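Local atomic coordinates of tetraacyldisaccharide 4'-kinase (Aquifex aeolicus, PDB entry 4EHX), a protein that transfers the gamma-phosphate of ATP to the 4'-position of a tetraacyldisaccharide 1-phosphate, producing lipid IVA in lipid A biosynthesis. Residues A[42-47]-A[172-177]; A[82-87]-A[103-108]; A[124-129]-A[133-138]. All blocks are in the same frame, centred on the assembly; numbering follows the deposited sequence.

Contact 1 (A[42-47]-A[172-177]); sequences GNLSVG and EPLKEI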
loop_
_atom_site.group_PDB
_atom_site.type_symbol
_atom_site.label_atom_id
_atom_site.label_comp_id
_atom_site.label_asym_id
_atom_site.label_seq_id
_atom_site.Cartn_x
_atom_site.Cartn_y
_atom_site.Cartn_z
ATOM N N GLY A 42 -2.279 -5.716 -5.654
ATOM C CA GLY A 42 -3.292 -6.065 -4.691
ATOM C C GLY A 42 -2.902 -7.225 -3.800
ATOM O O GLY A 42 -1.814 -7.802 -3.915
ATOM N N ASN A 43 -3.800 -7.565 -2.897
ATOM C CA ASN A 43 -3.593 -8.743 -2.071
ATOM C C ASN A 43 -4.927 -9.358 -1.655
ATOM O O ASN A 43 -6.005 -8.873 -2.041
ATOM C CB ASN A 43 -2.693 -8.436 -0.881
ATOM C CG ASN A 43 -3.445 -7.824 0.259
ATOM O OD1 ASN A 43 -4.305 -6.971 0.052
ATOM N ND2 ASN A 43 -3.146 -8.268 1.475
ATOM N N LEU A 44 -4.857 -10.442 -0.902
ATOM C CA LEU A 44 -6.055 -11.203 -0.580
ATOM C C LEU A 44 -6.576 -10.884 0.810
ATOM O O LEU A 44 -7.714 -11.192 1.127
ATOM C CB LEU A 44 -5.775 -12.710 -0.678
ATOM C CG LEU A 44 -5.573 -13.287 -2.073
ATOM C CD1 LEU A 44 -5.456 -14.796 -1.994
ATOM C CD2 LEU A 44 -6.737 -12.899 -2.960
ATOM N N SER A 45 -5.744 -10.276 1.651
ATOM C CA SER A 45 -6.101 -10.145 3.057
ATOM C C SER A 45 -6.093 -8.714 3.571
ATOM O O SER A 45 -5.432 -7.833 3.015
ATOM C CB SER A 45 -5.139 -10.968 3.916
ATOM O OG SER A 45 -3.800 -10.591 3.649
ATOM N N VAL A 46 -6.842 -8.494 4.643
ATOM C CA VAL A 46 -6.680 -7.287 5.433
ATOM C C VAL A 46 -5.438 -7.472 6.308
ATOM O O VAL A 46 -5.032 -8.603 6.580
ATOM C CB VAL A 46 -7.918 -7.026 6.299
ATOM C CG1 VAL A 46 -9.146 -6.945 5.414
ATOM C CG2 VAL A 46 -8.085 -8.122 7.344
ATOM N N GLY A 47 -4.822 -6.371 6.731
ATOM C CA GLY A 47 -3.620 -6.440 7.547
ATOM C C GLY A 47 -2.384 -6.031 6.765
ATOM O O GLY A 47 -2.470 -5.778 5.565
ATOM N N GLU A 172 -10.979 -12.752 0.049
ATOM C CA GLU A 172 -11.440 -13.726 -0.948
ATOM C C GLU A 172 -10.764 -15.056 -0.685
ATOM O O GLU A 172 -9.650 -15.088 -0.150
ATOM C CB GLU A 172 -11.011 -13.329 -2.362
ATOM C CG GLU A 172 -11.341 -11.956 -2.796
ATOM C CD GLU A 172 -11.044 -11.775 -4.266
ATOM O OE1 GLU A 172 -10.045 -11.099 -4.600
ATOM O OE2 GLU A 172 -11.808 -12.332 -5.088
ATOM N N PRO A 173 -11.405 -16.156 -1.113
ATOM C CA PRO A 173 -10.850 -17.505 -0.967
ATOM C C PRO A 173 -9.538 -17.616 -1.711
ATOM O O PRO A 173 -9.346 -16.943 -2.724
ATOM C CB PRO A 173 -11.890 -18.387 -1.658
ATOM C CG PRO A 173 -13.160 -17.614 -1.580
ATOM C CD PRO A 173 -12.775 -16.174 -1.666
ATOM N N LEU A 174 -8.647 -18.468 -1.212
ATOM C CA LEU A 174 -7.336 -18.663 -1.825
ATOM C C LEU A 174 -7.391 -19.147 -3.282
ATOM O O LEU A 174 -6.445 -18.937 -4.032
ATOM C CB LEU A 174 -6.494 -19.621 -0.973
ATOM C CG LEU A 174 -6.082 -19.160 0.430
ATOM C CD1 LEU A 174 -5.410 -20.305 1.198
ATOM C CD2 LEU A 174 -5.163 -17.937 0.368
ATOM N N LYS A 175 -8.479 -19.800 -3.692
ATOM C CA LYS A 175 -8.582 -20.242 -5.088
ATOM C C LYS A 175 -8.448 -19.070 -6.070
ATOM O O LYS A 175 -8.065 -19.257 -7.227
ATOM C CB LYS A 175 -9.900 -20.996 -5.352
ATOM C CG LYS A 175 -11.139 -20.105 -5.401
ATOM C CD LYS A 175 -12.432 -20.907 -5.688
ATOM C CE LYS A 175 -13.616 -19.952 -5.850
ATOM N NZ LYS A 175 -14.879 -20.641 -6.267
ATOM N N GLU A 176 -8.776 -17.866 -5.614
ATOM C CA GLU A 176 -8.713 -16.682 -6.474
ATOM C C GLU A 176 -7.292 -16.235 -6.804
ATOM O O GLU A 176 -7.084 -15.325 -7.600
ATOM C CB GLU A 176 -9.520 -15.529 -5.868
ATOM C CG GLU A 176 -11.001 -15.857 -5.731
ATOM C CD GLU A 176 -11.656 -16.195 -7.065
ATOM O OE1 GLU A 176 -12.652 -16.942 -7.057
ATOM O OE2 GLU A 176 -11.186 -15.706 -8.122
ATOM N N ILE A 177 -6.308 -16.878 -6.198
ATOM C CA ILE A 177 -4.928 -16.704 -6.639
ATOM C C ILE A 177 -4.822 -16.924 -8.155
ATOM O O ILE A 177 -3.985 -16.322 -8.826
ATOM C CB ILE A 177 -3.976 -17.640 -5.860
ATOM C CG1 ILE A 177 -3.788 -17.098 -4.440
ATOM C CG2 ILE A 177 -2.612 -17.765 -6.566
ATOM C CD1 ILE A 177 -3.119 -18.078 -3.478
#
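Just ahead of the predicted ATP-binding segment, in the chain that leads from strand 38-43 into the P-loop, Leu44 reaches across to the 3-10 turn 174-177 and to Glu172 just before it. The CG of Leu44 lies anti to its own carbonyl carbon (chi1 -71°), which carries the forked end of the side chain to the other segment. One branch does most of the apolar work: Leu44 CD1 sits 3.8 Å from Ile177 CG1. The same methyl is 3.9 Å from Leu174 CD2, and the leucine crosses both partners at about a right angle. The 3-10 turn brings these two partners to one methyl, and its bond from Ile177 N to Leu174 O (3.0 Å) closes the turn between them. Leu153 and Leu155 of strand 150-156 also touch Leu44 and Ile177, so the pair extends the hydrophobic layer beside this strand.

Residues 45-52, the glycine-rich segment of this P-loop kinase, are predicted to bind ATP, and Leu44 immediately precedes them. Within the turn, Asn43 ND2 donates to Ser45 O over 2.8 Å, a bent bond (140° at the hydrogen) from Asn43 to the first predicted ATP-binding residue. The other Leu44 branch turns to a polar group: CD2 lies 4.1 Å from Glu172 OE1. That oxygen accepts from Gln142 NE2, while OE2 pairs with Arg179 and accepts from Asn21. Leu44 O comes within 3.8 Å of Glu172 N, a buried amide nitrogen with no hydrogen-bond partner in the model.

Contact 2 (A[82-87]-A[103-108]); sequences LIVSEY and LMAKLL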
loop_
_atom_site.group_PDB
_atom_site.type_symbol
_atom_site.label_atom_id
_atom_site.label_comp_id
_atom_site.label_asym_id
_atom_site.label_seq_id
_atom_site.Cartn_x
_atom_site.Cartn_y
_atom_site.Cartn_z
ATOM N N LEU A 82 -11.289 12.535 -7.493
ATOM C CA LEU A 82 -10.510 13.634 -6.943
ATOM C C LEU A 82 -9.043 13.481 -7.333
ATOM O O LEU A 82 -8.436 12.442 -7.074
ATOM C CB LEU A 82 -10.629 13.635 -5.414
ATOM C CG LEU A 82 -9.747 14.636 -4.667
ATOM C CD1 LEU A 82 -10.176 16.049 -5.017
ATOM C CD2 LEU A 82 -9.815 14.400 -3.170
ATOM N N ILE A 83 -8.477 14.501 -7.971
ATOM C CA ILE A 83 -7.044 14.495 -8.206
ATOM C C ILE A 83 -6.363 14.903 -6.908
ATOM O O ILE A 83 -6.530 16.016 -6.429
ATOM C CB ILE A 83 -6.628 15.446 -9.346
ATOM C CG1 ILE A 83 -7.145 14.918 -10.694
ATOM C CG2 ILE A 83 -5.093 15.612 -9.367
ATOM C CD1 ILE A 83 -6.970 15.907 -11.862
ATOM N N VAL A 84 -5.627 13.973 -6.321
ATOM C CA VAL A 84 -4.946 14.205 -5.052
ATOM C C VAL A 84 -3.577 14.839 -5.293
ATOM O O VAL A 84 -3.151 15.750 -4.577
ATOM C CB VAL A 84 -4.757 12.865 -4.324
ATOM C CG1 VAL A 84 -3.903 13.046 -3.061
ATOM C CG2 VAL A 84 -6.116 12.262 -3.996
ATOM N N SER A 85 -2.890 14.363 -6.326
ATOM C CA SER A 85 -1.567 14.895 -6.609
ATOM C C SER A 85 -1.330 14.928 -8.103
ATOM O O SER A 85 -1.710 14.003 -8.806
ATOM C CB SER A 85 -0.509 14.006 -5.959
ATOM O OG SER A 85 0.790 14.420 -6.335
ATOM N N GLU A 86 -0.667 15.979 -8.575
ATOM C CA GLU A 86 -0.293 16.071 -9.973
ATOM C C GLU A 86 1.217 15.920 -10.090
ATOM O O GLU A 86 1.977 16.855 -9.808
ATOM C CB GLU A 86 -0.758 17.404 -10.566
ATOM C CG GLU A 86 -0.256 17.657 -11.981
ATOM C CD GLU A 86 -0.697 19.006 -12.522
ATOM O OE1 GLU A 86 -0.627 20.003 -11.763
ATOM O OE2 GLU A 86 -1.112 19.070 -13.702
ATOM N N TYR A 87 1.647 14.725 -10.476
ATOM C CA TYR A 87 3.067 14.406 -10.594
ATOM C C TYR A 87 3.901 14.873 -9.400
ATOM O O TYR A 87 4.924 15.531 -9.561
ATOM C CB TYR A 87 3.612 14.926 -11.931
ATOM C CG TYR A 87 2.875 14.240 -13.056
ATOM C CD1 TYR A 87 3.069 12.882 -13.293
ATOM C CD2 TYR A 87 1.920 14.916 -13.813
ATOM C CE1 TYR A 87 2.367 12.213 -14.284
ATOM C CE2 TYR A 87 1.204 14.253 -14.812
ATOM C CZ TYR A 87 1.447 12.907 -15.044
ATOM O OH TYR A 87 0.761 12.242 -16.030
ATOM N N LEU A 103 -1.076 9.769 1.815
ATOM C CA LEU A 103 0.201 9.144 2.129
ATOM C C LEU A 103 0.891 8.623 0.869
ATOM O O LEU A 103 2.088 8.846 0.660
ATOM C CB LEU A 103 0.012 8.016 3.146
ATOM C CG LEU A 103 1.256 7.178 3.466
ATOM C CD1 LEU A 103 2.434 8.051 3.929
ATOM C CD2 LEU A 103 0.917 6.106 4.510
ATOM N N MET A 104 0.143 7.910 0.027
ATOM C CA MET A 104 0.708 7.425 -1.236
ATOM C C MET A 104 1.317 8.573 -2.037
ATOM O O MET A 104 2.417 8.466 -2.570
ATOM C CB MET A 104 -0.381 6.728 -2.070
ATOM C CG MET A 104 0.134 5.907 -3.252
ATOM S SD MET A 104 0.717 4.269 -2.765
ATOM C CE MET A 104 -0.506 3.825 -1.544
ATOM N N ALA A 105 0.585 9.676 -2.138
ATOM C CA ALA A 105 1.095 10.836 -2.877
ATOM C C ALA A 105 2.381 11.411 -2.268
ATOM O O ALA A 105 3.304 11.816 -2.985
ATOM C CB ALA A 105 0.010 11.915 -2.984
ATOM N N LYS A 106 2.455 11.453 -0.940
ATOM C CA LYS A 106 3.663 11.976 -0.313
ATOM C C LYS A 106 4.829 11.020 -0.539
ATOM O O LYS A 106 5.975 11.442 -0.651
ATOM C CB LYS A 106 3.457 12.234 1.188
ATOM C CG LYS A 106 2.450 13.327 1.520
ATOM C CD LYS A 106 2.784 14.691 0.883
ATOM C CE LYS A 106 4.080 15.262 1.386
ATOM N NZ LYS A 106 4.128 16.776 1.302
ATOM N N LEU A 107 4.533 9.728 -0.622
ATOM C CA LEU A 107 5.591 8.747 -0.866
ATOM C C LEU A 107 6.040 8.651 -2.331
ATOM O O LEU A 107 7.040 7.995 -2.614
ATOM C CB LEU A 107 5.178 7.364 -0.352
ATOM C CG LEU A 107 4.951 7.222 1.151
ATOM C CD1 LEU A 107 4.218 5.916 1.435
ATOM C CD2 LEU A 107 6.303 7.314 1.884
ATOM N N LEU A 108 5.315 9.299 -3.251
ATOM C CA LEU A 108 5.659 9.249 -4.679
ATOM C C LEU A 108 5.783 10.631 -5.331
ATOM O O LEU A 108 4.882 11.061 -6.056
ATOM C CB LEU A 108 4.602 8.445 -5.454
ATOM C CG LEU A 108 4.236 7.037 -4.984
ATOM C CD1 LEU A 108 2.927 6.602 -5.620
ATOM C CD2 LEU A 108 5.346 6.066 -5.311
HETATM O O HOH W 1 2.281 12.330 -5.625
#
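Ser85 and Ala105 bring their backbones together, with CA atoms 6.1 Å apart, where strand 81-86 meets helix 99-107. The small side chain of Ala105 allows this close approach: its CB is 3.7 Å from Ser85 CB. The same methyl lies 4.1 Å from Val84 CG1, so one carbon touches two consecutive strand residues.

Both can face the helix because Val84 and Ser85 form a classic beta bulge opposite Val113 of the antiparallel strand 112-116. The bulge shows in the backbone of Val84, whose psi of -40° departs from extended geometry. Val113 and Leu90 also touch Ala105, adding to the apolar surroundings of its methyl.

The hydroxyl of Ser85, with OG anti to the backbone N (chi1 174°), meets a water at 2.7 Å. The same water is 2.9 Å from Ala105 O, to which it can donate, although it has more acceptors in reach than protons. Met104, and Leu108 just after the helix, pack on helix 51-61, which follows the P-loop.

Contact 3 (A[124-129]-A[133-138]); sequences LLALEK and EVFILD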
loop_
_atom_site.group_PDB
_atom_site.type_symbol
_atom_site.label_atom_id
_atom_site.label_comp_id
_atom_site.label_asym_id
_atom_site.label_seq_id
_atom_site.Cartn_x
_atom_site.Cartn_y
_atom_site.Cartn_z
ATOM N N LEU A 124 -10.476 7.952 -16.300
ATOM C CA LEU A 124 -10.927 8.909 -17.310
ATOM C C LEU A 124 -10.559 10.340 -16.939
ATOM O O LEU A 124 -10.128 11.115 -17.786
ATOM C CB LEU A 124 -12.446 8.822 -17.539
ATOM C CG LEU A 124 -12.974 7.561 -18.224
ATOM C CD1 LEU A 124 -14.453 7.733 -18.584
ATOM C CD2 LEU A 124 -12.156 7.237 -19.460
ATOM N N LEU A 125 -10.752 10.702 -15.677
ATOM C CA LEU A 125 -10.416 12.059 -15.251
ATOM C C LEU A 125 -8.917 12.293 -15.410
ATOM O O LEU A 125 -8.486 13.358 -15.848
ATOM C CB LEU A 125 -10.826 12.297 -13.796
ATOM C CG LEU A 125 -10.374 13.652 -13.235
ATOM C CD1 LEU A 125 -11.122 14.802 -13.913
ATOM C CD2 LEU A 125 -10.556 13.712 -11.724
ATOM N N ALA A 126 -8.125 11.294 -15.040
ATOM C CA ALA A 126 -6.680 11.406 -15.171
ATOM C C ALA A 126 -6.290 11.584 -16.638
ATOM O O ALA A 126 -5.448 12.414 -16.967
ATOM C CB ALA A 126 -5.988 10.174 -14.569
ATOM N N LEU A 127 -6.894 10.800 -17.525
ATOM C CA LEU A 127 -6.545 10.918 -18.934
ATOM C C LEU A 127 -6.827 12.326 -19.440
ATOM O O LEU A 127 -6.050 12.887 -20.202
ATOM C CB LEU A 127 -7.279 9.873 -19.778
ATOM C CG LEU A 127 -6.713 8.461 -19.583
ATOM C CD1 LEU A 127 -7.695 7.406 -20.072
ATOM C CD2 LEU A 127 -5.342 8.315 -20.259
ATOM N N GLU A 128 -7.929 12.902 -18.977
ATOM C CA GLU A 128 -8.331 14.237 -19.391
ATOM C C GLU A 128 -7.386 15.316 -18.860
ATOM O O GLU A 128 -6.978 16.209 -19.596
ATOM C CB GLU A 128 -9.763 14.502 -18.923
ATOM C CG GLU A 128 -10.298 15.886 -19.239
ATOM C CD GLU A 128 -11.729 16.061 -18.768
ATOM O OE1 GLU A 128 -12.250 15.148 -18.089
ATOM O OE2 GLU A 128 -12.334 17.108 -19.078
ATOM N N LYS A 129 -7.025 15.222 -17.583
ATOM C CA LYS A 129 -6.310 16.309 -16.912
ATOM C C LYS A 129 -4.804 16.097 -16.774
ATOM O O LYS A 129 -4.059 17.060 -16.627
ATOM C CB LYS A 129 -6.894 16.546 -15.512
ATOM C CG LYS A 129 -8.388 16.826 -15.471
ATOM C CD LYS A 129 -8.739 18.113 -16.191
ATOM C CE LYS A 129 -10.221 18.431 -16.048
ATOM N NZ LYS A 129 -10.617 19.606 -16.885
ATOM N N GLU A 133 0.768 7.899 -18.970
ATOM C CA GLU A 133 1.086 6.821 -19.896
ATOM C C GLU A 133 0.759 5.441 -19.330
ATOM O O GLU A 133 0.665 4.478 -20.072
ATOM C CB GLU A 133 2.560 6.886 -20.266
ATOM C CG GLU A 133 2.858 8.099 -21.111
ATOM C CD GLU A 133 4.338 8.324 -21.305
ATOM O OE1 GLU A 133 5.069 8.389 -20.300
ATOM O OE2 GLU A 133 4.761 8.427 -22.468
ATOM N N VAL A 134 0.624 5.345 -18.011
ATOM C CA VAL A 134 0.323 4.059 -17.375
ATOM C C VAL A 134 -0.358 4.305 -16.039
ATOM O O VAL A 134 -0.062 5.297 -15.361
ATOM C CB VAL A 134 1.612 3.201 -17.183
ATOM C CG1 VAL A 134 2.675 3.974 -16.353
ATOM C CG2 VAL A 134 1.280 1.843 -16.546
ATOM N N PHE A 135 -1.299 3.434 -15.672
ATOM C CA PHE A 135 -1.934 3.490 -14.363
ATOM C C PHE A 135 -1.496 2.340 -13.479
ATOM O O PHE A 135 -1.294 1.219 -13.948
ATOM C CB PHE A 135 -3.455 3.396 -14.482
ATOM C CG PHE A 135 -4.074 4.585 -15.111
ATOM C CD1 PHE A 135 -4.181 5.774 -14.403
ATOM C CD2 PHE A 135 -4.578 4.514 -16.406
ATOM C CE1 PHE A 135 -4.779 6.895 -14.982
ATOM C CE2 PHE A 135 -5.174 5.625 -16.993
ATOM C CZ PHE A 135 -5.276 6.816 -16.273
ATOM N N ILE A 136 -1.354 2.623 -12.189
ATOM C CA ILE A 136 -1.159 1.559 -11.217
ATOM C C ILE A 136 -2.370 1.600 -10.287
ATOM O O ILE A 136 -2.698 2.653 -9.731
ATOM C CB ILE A 136 0.122 1.774 -10.377
ATOM C CG1 ILE A 136 1.387 1.676 -11.251
ATOM C CG2 ILE A 136 0.182 0.782 -9.220
ATOM C CD1 ILE A 136 2.635 2.245 -10.543
ATOM N N LEU A 137 -3.040 0.466 -10.117
ATOM C CA LEU A 137 -4.116 0.429 -9.141
ATOM C C LEU A 137 -3.454 0.050 -7.831
ATOM O O LEU A 137 -2.812 -1.006 -7.721
ATOM C CB LEU A 137 -5.170 -0.639 -9.487
ATOM C CG LEU A 137 -5.653 -0.730 -10.940
ATOM C CD1 LEU A 137 -6.839 -1.725 -11.044
ATOM C CD2 LEU A 137 -6.084 0.645 -11.457
ATOM N N ASP A 138 -3.569 0.904 -6.830
ATOM C CA ASP A 138 -3.105 0.458 -5.539
ATOM C C ASP A 138 -4.319 -0.249 -4.920
ATOM O O ASP A 138 -5.425 0.292 -4.843
ATOM C CB ASP A 138 -2.504 1.583 -4.687
ATOM C CG ASP A 138 -3.540 2.504 -4.126
ATOM O OD1 ASP A 138 -4.654 2.499 -4.666
ATOM O OD2 ASP A 138 -3.241 3.242 -3.159
#
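Phe135 projects from strand 134-138 toward helix 119-130, a helix-to-strand packing in the alpha/beta core of the P-loop fold. The strand runs parallel to both of its neighbours, strand 38-43, which leads into the P-loop, and strand 67-71. Helix and strand are joined by a short connection, and the phenyl ring spans the space between their backbones: the CA atoms of Ala126 and Phe135 are 9.3 Å apart.

The CB of Phe135 already points to the helix but meets none of its atoms, and CG and the two CD carbons likewise serve as the stem. With CG anti to the carbonyl carbon (chi1 -68°), the ring continues in that direction and presents its far edge. CE1 makes the closest approach, 3.5 Å to Ala126 CB. CZ, at the tip, is shared: it lies 3.8 Å from the same Ala126 CB and 4.0 Å from Leu127 CG. CE2 completes the row, 4.1 Å from Leu127 CG. Both helix carbons lie close to the ring plane, so the phenyl enters edge first and neither of them covers a face. Cys68 and Leu70 of strand 67-71, together with Val36, also touch the Phe135 side chain.

The two helix residues differ in their approach. Ala126 offers a methyl aimed at the strand, and its small size lets the ring edge come close to the helix backbone. Leu127 leaves the helix to one side, and its chain meets the phenyl at a slant; it also touches Pro35. Its methyls stand farther from the ring than the branch point does, so the nearest leucine atom to Phe135 is CG, beside CZ and CE2.

All three contacts are largely buried; contacts 2 and 3 set a helix against a strand, and contact 1 joins a loop to a 3-10 segment, yet none contains a direct hydrogen bond between its segments. Contacts 2 and 3 are neighbours, with centres 12 Å apart; they touch where Ile83 packs on Leu125 and Lys129 and where Met104 meets Asp138. The centre of contact 1 is about 26 Å from that of contact 2 and 25 Å from that of contact 3, although its strand 38-43 runs beside strand 134-138. Contact 3 is purely apolar, contact 2 adds a water, and contact 1, at the P-loop, sets aliphatic packing beside a carboxylate held by partners elsewhere.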